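Local coordinates for protein arginase 1, mitochondrial (Arabidopsis thaliana, PDB 6VSU) that hydrolyses L-arginine to urea and L-ornithine, and agmatine to urea and putrescine, using two manganese ions in each subunit of a homohexamer, at residues S79-E82 with E83-L87; S7-K10 with G11-V15. All blocks are in the same frame, centred on the assembly; numbering follows the deposited sequence.

How the interactions relate
Interaction 2 comes first along the chain, on the opening turns of the N-terminal helix 7-37; interaction 1 follows much later, in the loop that runs from helix 64-72 to strand 93-98, an outermost strand of the parallel sheet within this chain. They therefore share no helix or strand. Their centres lie 44 Å apart on opposite sides of the chain's centre, and with their nearest atoms about 29 Å apart they do not touch. Both face other copies of the protein in the hexamer. Residues 79-87 pack on a second subunit beside the ornithine-binding residue Asn78, whereas residues 7-15 lie away from the annotated sites and meet a third subunit.

Interaction 1 (S79-E82 with E83-L87); sequences SATE and EGKEL
Thr81 and Lys85 meet where the chain reverses through a type I beta turn from Thr81 to Gly84, closed by Gly84 N to Thr81 O at 3.0 Å. Beyond the turn the two arms pair at a single antiparallel bridge, Ala80 with Glu86, flanked by Thr81 N to Lys85 O and, at 168° on hydrogen, Leu87 N to Ser79 O. Gly84 has backbone angles that call for glycine.

The Thr81 side chain starts with CB 4.0 Å from Lys85 O. With chi1 at 72°, OG1 sits between the backbone N and the carbonyl carbon; there it accepts Lys85 N at 3.1 Å and donates to a water that also takes Glu83 N and donates to Glu83 OE1. The other branch, CG2, lies 3.8 Å from Leu87 CD2 and equally near Lys85 O, and helix 303-319 packs against the Thr81 and Leu87 side chains. Ala80 touches Ile204 of a second subunit and its backbone N is held by Asn78, an ornithine-binding residue. Glu86, bent at chi2 (52°), brings its carboxylate back to the open end of the turn, where Ser79 OG donates to the syn lone pair of Glu86 OE2 at 2.7 Å.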
ATOM      1  N   SER E  79     -16.524 -23.156  -5.611  1.00 23.54           N
ATOM      2  CA  SER E  79     -17.094 -23.674  -4.358  1.00 22.89           C
ATOM      3  C   SER E  79     -16.603 -25.099  -4.064  1.00 23.04           C
ATOM      4  O   SER E  79     -17.128 -25.703  -3.148  1.00 23.94           O
ATOM      5  CB  SER E  79     -18.560 -23.653  -4.460  1.00 23.73           C
ATOM      6  OG  SER E  79     -18.998 -24.368  -5.620  1.00 24.61           O
ATOM      7  N   ALA E  80     -15.706 -25.684  -4.840  1.00 23.33           N
ATOM      8  CA  ALA E  80     -15.162 -27.027  -4.522  1.00 23.90           C
ATOM      9  C   ALA E  80     -13.895 -26.896  -3.654  1.00 22.67           C
ATOM     10  O   ALA E  80     -13.035 -26.125  -4.014  1.00 23.93           O
ATOM     11  CB  ALA E  80     -14.897 -27.784  -5.782  1.00 25.04           C
ATOM     12  N   THR E  81     -13.737 -27.732  -2.645  1.00 21.53           N
ATOM     13  CA  THR E  81     -12.467 -27.897  -1.889  1.00 20.84           C
ATOM     14  C   THR E  81     -11.475 -28.706  -2.736  1.00 21.51           C
ATOM     15  O   THR E  81     -11.886 -29.259  -3.727  1.00 22.57           O
ATOM     16  CB  THR E  81     -12.719 -28.541  -0.528  1.00 20.18           C
ATOM     17  OG1 THR E  81     -13.041 -29.925  -0.692  1.00 20.77           O
ATOM     18  CG2 THR E  81     -13.846 -27.861   0.204  1.00 19.77           C
ATOM     19  N   GLU E  82     -10.194 -28.730  -2.381  1.00 21.28           N
ATOM     20  CA  GLU E  82      -9.128 -29.425  -3.170  1.00 22.38           C
ATOM     21  C   GLU E  82      -9.465 -30.904  -3.408  1.00 23.73           C
ATOM     22  O   GLU E  82      -9.164 -31.422  -4.473  1.00 23.92           O
ATOM     23  CB  GLU E  82      -7.797 -29.307  -2.443  1.00 21.66           C
ATOM     24  CG  GLU E  82      -7.192 -27.909  -2.471  1.00 20.87           C
ATOM     25  CD  GLU E  82      -5.685 -27.849  -2.298  1.00 21.01           C
ATOM     26  OE1 GLU E  82      -5.080 -28.938  -2.109  1.00 21.20           O
ATOM     27  OE2 GLU E  82      -5.115 -26.729  -2.440  1.00 20.38           O
ATOM     28  N   GLU E  83     -10.066 -31.540  -2.396  1.00 25.02           N
ATOM     29  CA  GLU E  83     -10.467 -32.973  -2.431  1.00 28.19           C
ATOM     30  C   GLU E  83     -11.785 -33.176  -3.190  1.00 28.40           C
ATOM     31  O   GLU E  83     -12.088 -34.328  -3.479  1.00 30.26           O
ATOM     32  CB  GLU E  83     -10.482 -33.591  -1.036  1.00 29.88           C
ATOM     33  CG  GLU E  83      -9.098 -33.831  -0.467  1.00 32.37           C
ATOM     34  CD  GLU E  83      -9.067 -33.990   1.043  1.00 34.95           C
ATOM     35  OE1 GLU E  83      -9.899 -33.352   1.719  1.00 31.45           O
ATOM     36  OE2 GLU E  83      -8.221 -34.759   1.534  1.00 36.20           O
ATOM     37  N   GLY E  84     -12.582 -32.127  -3.412  1.00 27.28           N
ATOM     38  CA  GLY E  84     -13.771 -32.299  -4.260  1.00 28.18           C
ATOM     39  C   GLY E  84     -15.087 -32.118  -3.514  1.00 27.55           C
ATOM     40  O   GLY E  84     -16.127 -32.282  -4.161  1.00 28.50           O
ATOM     41  N   LYS E  85     -15.087 -31.646  -2.270  1.00 26.61           N
ATOM     42  CA  LYS E  85     -16.359 -31.379  -1.544  1.00 26.58           C
ATOM     43  C   LYS E  85     -16.969 -30.066  -2.027  1.00 26.51           C
ATOM     44  O   LYS E  85     -16.232 -29.158  -2.392  1.00 25.79           O
ATOM     45  CB  LYS E  85     -16.146 -31.441  -0.044  1.00 25.17           C
ATOM     46  CG  LYS E  85     -15.800 -32.864   0.341  1.00 26.45           C
ATOM     47  CD  LYS E  85     -16.204 -33.246   1.680  1.00 26.50           C
ATOM     48  CE  LYS E  85     -16.171 -34.746   1.906  1.00 27.79           C
ATOM     49  NZ  LYS E  85     -16.058 -34.963   3.369  1.00 27.79           N
ATOM     50  N   GLU E  86     -18.290 -30.038  -2.042  1.00 26.83           N
ATOM     51  CA  GLU E  86     -19.103 -28.917  -2.538  1.00 26.73           C
ATOM     52  C   GLU E  86     -19.580 -28.107  -1.328  1.00 24.83           C
ATOM     53  O   GLU E  86     -20.439 -28.596  -0.569  1.00 23.70           O
ATOM     54  CB  GLU E  86     -20.233 -29.487  -3.394  1.00 29.34           C
ATOM     55  CG  GLU E  86     -21.176 -28.424  -3.960  1.00 31.51           C
ATOM     56  CD  GLU E  86     -20.475 -27.293  -4.703  1.00 32.37           C
ATOM     57  OE1 GLU E  86     -19.917 -27.581  -5.838  1.00 37.06           O
ATOM     58  OE2 GLU E  86     -20.345 -26.182  -4.082  1.00 29.80           O
ATOM     59  N   LEU E  87     -19.047 -26.892  -1.204  1.00 22.96           N
ATOM     60  CA  LEU E  87     -19.240 -25.981  -0.056  1.00 22.18           C
ATOM     61  C   LEU E  87     -20.643 -25.385  -0.091  1.00 22.91           C
ATOM     62  O   LEU E  87     -21.099 -24.973   0.959  1.00 23.41           O
ATOM     63  CB  LEU E  87     -18.172 -24.881  -0.103  1.00 21.25           C
ATOM     64  CG  LEU E  87     -16.760 -25.325   0.235  1.00 20.67           C
ATOM     65  CD1 LEU E  87     -15.764 -24.244  -0.130  1.00 20.71           C
ATOM     66  CD2 LEU E  87     -16.641 -25.701   1.722  1.00 19.44           C
TER
HETATM   67  O   HOH W   1     -10.607 -30.783   0.298  1.00 24.98           O

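Interaction 2 (S7-K10 with G11-V15)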
ATOM      1  N   SER E   7     -27.648  -5.172  40.334  1.00 68.97           N
ATOM      2  CA  SER E   7     -28.737  -5.035  39.351  1.00 64.68           C
ATOM      3  C   SER E   7     -28.045  -4.955  37.977  1.00 61.62           C
ATOM      4  O   SER E   7     -28.675  -5.263  36.960  1.00 58.43           O
ATOM      5  CB  SER E   7     -29.524  -3.807  39.703  1.00 63.86           C
ATOM      6  OG  SER E   7     -29.869  -3.045  38.570  1.00 62.42           O
ATOM      7  N   ILE E   8     -26.806  -4.450  37.951  1.00 60.13           N
ATOM      8  CA  ILE E   8     -25.918  -4.375  36.764  1.00 56.27           C
ATOM      9  C   ILE E   8     -25.800  -5.784  36.189  1.00 51.66           C
ATOM     10  O   ILE E   8     -25.987  -5.928  35.005  1.00 46.09           O
ATOM     11  CB  ILE E   8     -24.557  -3.767  37.162  1.00 59.53           C
ATOM     12  CG1 ILE E   8     -24.622  -2.241  37.262  1.00 62.06           C
ATOM     13  CG2 ILE E   8     -23.437  -4.226  36.246  1.00 58.50           C
ATOM     14  CD1 ILE E   8     -25.111  -1.552  36.015  1.00 61.46           C
ATOM     15  N   GLU E   9     -25.602  -6.772  37.048  1.00 51.11           N
ATOM     16  CA  GLU E   9     -25.354  -8.167  36.600  1.00 51.60           C
ATOM     17  C   GLU E   9     -26.629  -8.734  35.938  1.00 48.57           C
ATOM     18  O   GLU E   9     -26.510  -9.543  34.971  1.00 44.67           O
ATOM     19  CB  GLU E   9     -24.834  -9.019  37.766  1.00 56.46           C
ATOM     20  CG  GLU E   9     -24.605 -10.466  37.383  1.00 58.29           C
ATOM     21  CD  GLU E   9     -23.245 -11.094  37.697  1.00 63.57           C
ATOM     22  OE1 GLU E   9     -22.298 -10.355  38.087  1.00 65.18           O
ATOM     23  OE2 GLU E   9     -23.115 -12.350  37.500  1.00 65.67           O
ATOM     24  N   LYS E  10     -27.802  -8.282  36.401  1.00 47.88           N
ATOM     25  CA  LYS E  10     -29.111  -8.738  35.872  1.00 46.59           C
ATOM     26  C   LYS E  10     -29.336  -8.127  34.491  1.00 41.30           C
ATOM     27  O   LYS E  10     -29.850  -8.833  33.636  1.00 40.59           O
ATOM     28  CB  LYS E  10     -30.258  -8.388  36.832  1.00 50.41           C
ATOM     29  CG  LYS E  10     -31.649  -8.490  36.217  1.00 51.12           C
ATOM     30  CD  LYS E  10     -32.779  -7.925  37.087  1.00 54.32           C
ATOM     31  CE  LYS E  10     -33.371  -8.914  38.084  1.00 57.74           C
ATOM     32  NZ  LYS E  10     -33.769 -10.245  37.540  1.00 56.55           N
ATOM     33  N   GLY E  11     -29.060  -6.852  34.277  1.00 38.38           N
ATOM     34  CA  GLY E  11     -29.204  -6.292  32.908  1.00 36.21           C
ATOM     35  C   GLY E  11     -28.250  -6.981  31.908  1.00 33.47           C
ATOM     36  O   GLY E  11     -28.648  -7.342  30.783  1.00 31.68           O
ATOM     37  N   GLN E  12     -27.003  -7.198  32.312  1.00 32.89           N
ATOM     38  CA  GLN E  12     -26.036  -7.926  31.489  1.00 31.95           C
ATOM     39  C   GLN E  12     -26.596  -9.306  31.143  1.00 30.65           C
ATOM     40  O   GLN E  12     -26.406  -9.747  30.031  1.00 29.10           O
ATOM     41  CB  GLN E  12     -24.727  -7.980  32.255  1.00 34.01           C
ATOM     42  CG  GLN E  12     -24.141  -6.603  32.521  1.00 35.24           C
ATOM     43  CD  GLN E  12     -22.931  -6.773  33.399  1.00 37.67           C
ATOM     44  OE1 GLN E  12     -22.656  -7.886  33.850  1.00 38.68           O
ATOM     45  NE2 GLN E  12     -22.166  -5.707  33.559  1.00 38.68           N
ATOM     46  N   ASN E  13     -27.306  -9.940  32.066  1.00 31.47           N
ATOM     47  CA  ASN E  13     -27.803 -11.323  31.885  1.00 31.58           C
ATOM     48  C   ASN E  13     -28.894 -11.282  30.816  1.00 30.02           C
ATOM     49  O   ASN E  13     -28.984 -12.268  30.078  1.00 29.91           O
ATOM     50  CB  ASN E  13     -28.232 -11.971  33.206  1.00 34.29           C
ATOM     51  CG  ASN E  13     -27.053 -12.430  34.064  1.00 36.76           C
ATOM     52  OD1 ASN E  13     -25.874 -12.349  33.671  1.00 36.15           O
ATOM     53  ND2 ASN E  13     -27.366 -12.941  35.243  1.00 39.68           N
ATOM     54  N   ARG E  14     -29.640 -10.182  30.721  1.00 29.26           N
ATOM     55  CA  ARG E  14     -30.656 -10.031  29.649  1.00 28.67           C
ATOM     56  C   ARG E  14     -29.942  -9.975  28.286  1.00 26.79           C
ATOM     57  O   ARG E  14     -30.399 -10.649  27.362  1.00 25.83           O
ATOM     58  CB  ARG E  14     -31.564  -8.830  29.936  1.00 29.82           C
ATOM     59  CG  ARG E  14     -32.449  -8.992  31.165  1.00 32.30           C
ATOM     60  CD  ARG E  14     -33.445  -7.871  31.391  1.00 34.32           C
ATOM     61  NE  ARG E  14     -34.467  -7.930  30.364  1.00 35.20           N
ATOM     62  CZ  ARG E  14     -35.646  -8.515  30.500  1.00 37.64           C
ATOM     63  NH1 ARG E  14     -35.991  -9.062  31.650  1.00 40.02           N
ATOM     64  NH2 ARG E  14     -36.489  -8.533  29.488  1.00 38.50           N
ATOM     65  N   VAL E  15     -28.823  -9.250  28.188  1.00 26.79           N
ATOM     66  CA  VAL E  15     -28.069  -9.170  26.903  1.00 26.50           C
ATOM     67  C   VAL E  15     -27.438 -10.548  26.579  1.00 26.62           C
ATOM     68  O   VAL E  15     -27.495 -10.995  25.394  1.00 25.94           O
ATOM     69  CB  VAL E  15     -27.048  -8.033  26.977  1.00 27.16           C
ATOM     70  CG1 VAL E  15     -26.136  -8.020  25.777  1.00 27.40           C
ATOM     71  CG2 VAL E  15     -27.734  -6.695  27.134  1.00 28.34           C
TER
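The first turns of the N-terminal helix 7-37 hold this contact, in which side chains one turn apart lie along the same faces of the helix. Gln12 N donates to Ile8 O at 3.1 Å, nearly straight at 173°, and Gly11 N donates to Ser7 O. Farther on, Asn13 N has two weak acceptors, Glu9 O and Lys10 O, and Lys10 O also receives Arg14 N.

Gln12 lies back along the turn below it. Its CG is anti to the carbonyl carbon (chi1 -62°) and the chain runs on extended, which lays CG 3.2 Å from Ile8 O and carries the amide obliquely across the Ile8 side chain. There NE2 comes within 3.3 Å of Ile8 CG2. The polar atoms of this buried amide look outward from the helix: NE2 donates to Cys107 O and OE1 accepts from Arg113. Shortening Gln12 to an alanine is likely to leave Cys107 O without this donor and to take one of the acceptors from Arg113, weakening the tie between the helix and the chain around residues 107-113.

Asn13 follows a similar course, its CG 3.1 Å from Glu9 O, while its OD1 accepts from Arg113 NH1; outside the two segments, the Glu9 carboxylate makes a long, weak ion pair with the same arginine. On another face, Arg14 CG passes 3.6 Å from Lys10 O before the chain bends at chi3 (70°), and its NE forms a salt bridge with Glu25 of a third subunit. Val15 packs on Leu29 of that subunit. The pattern is that of an ordinary alpha helix, N-H of residue i+4 to C=O of residue i, whose polar side chains tie it to its own chain and to a neighbouring subunit.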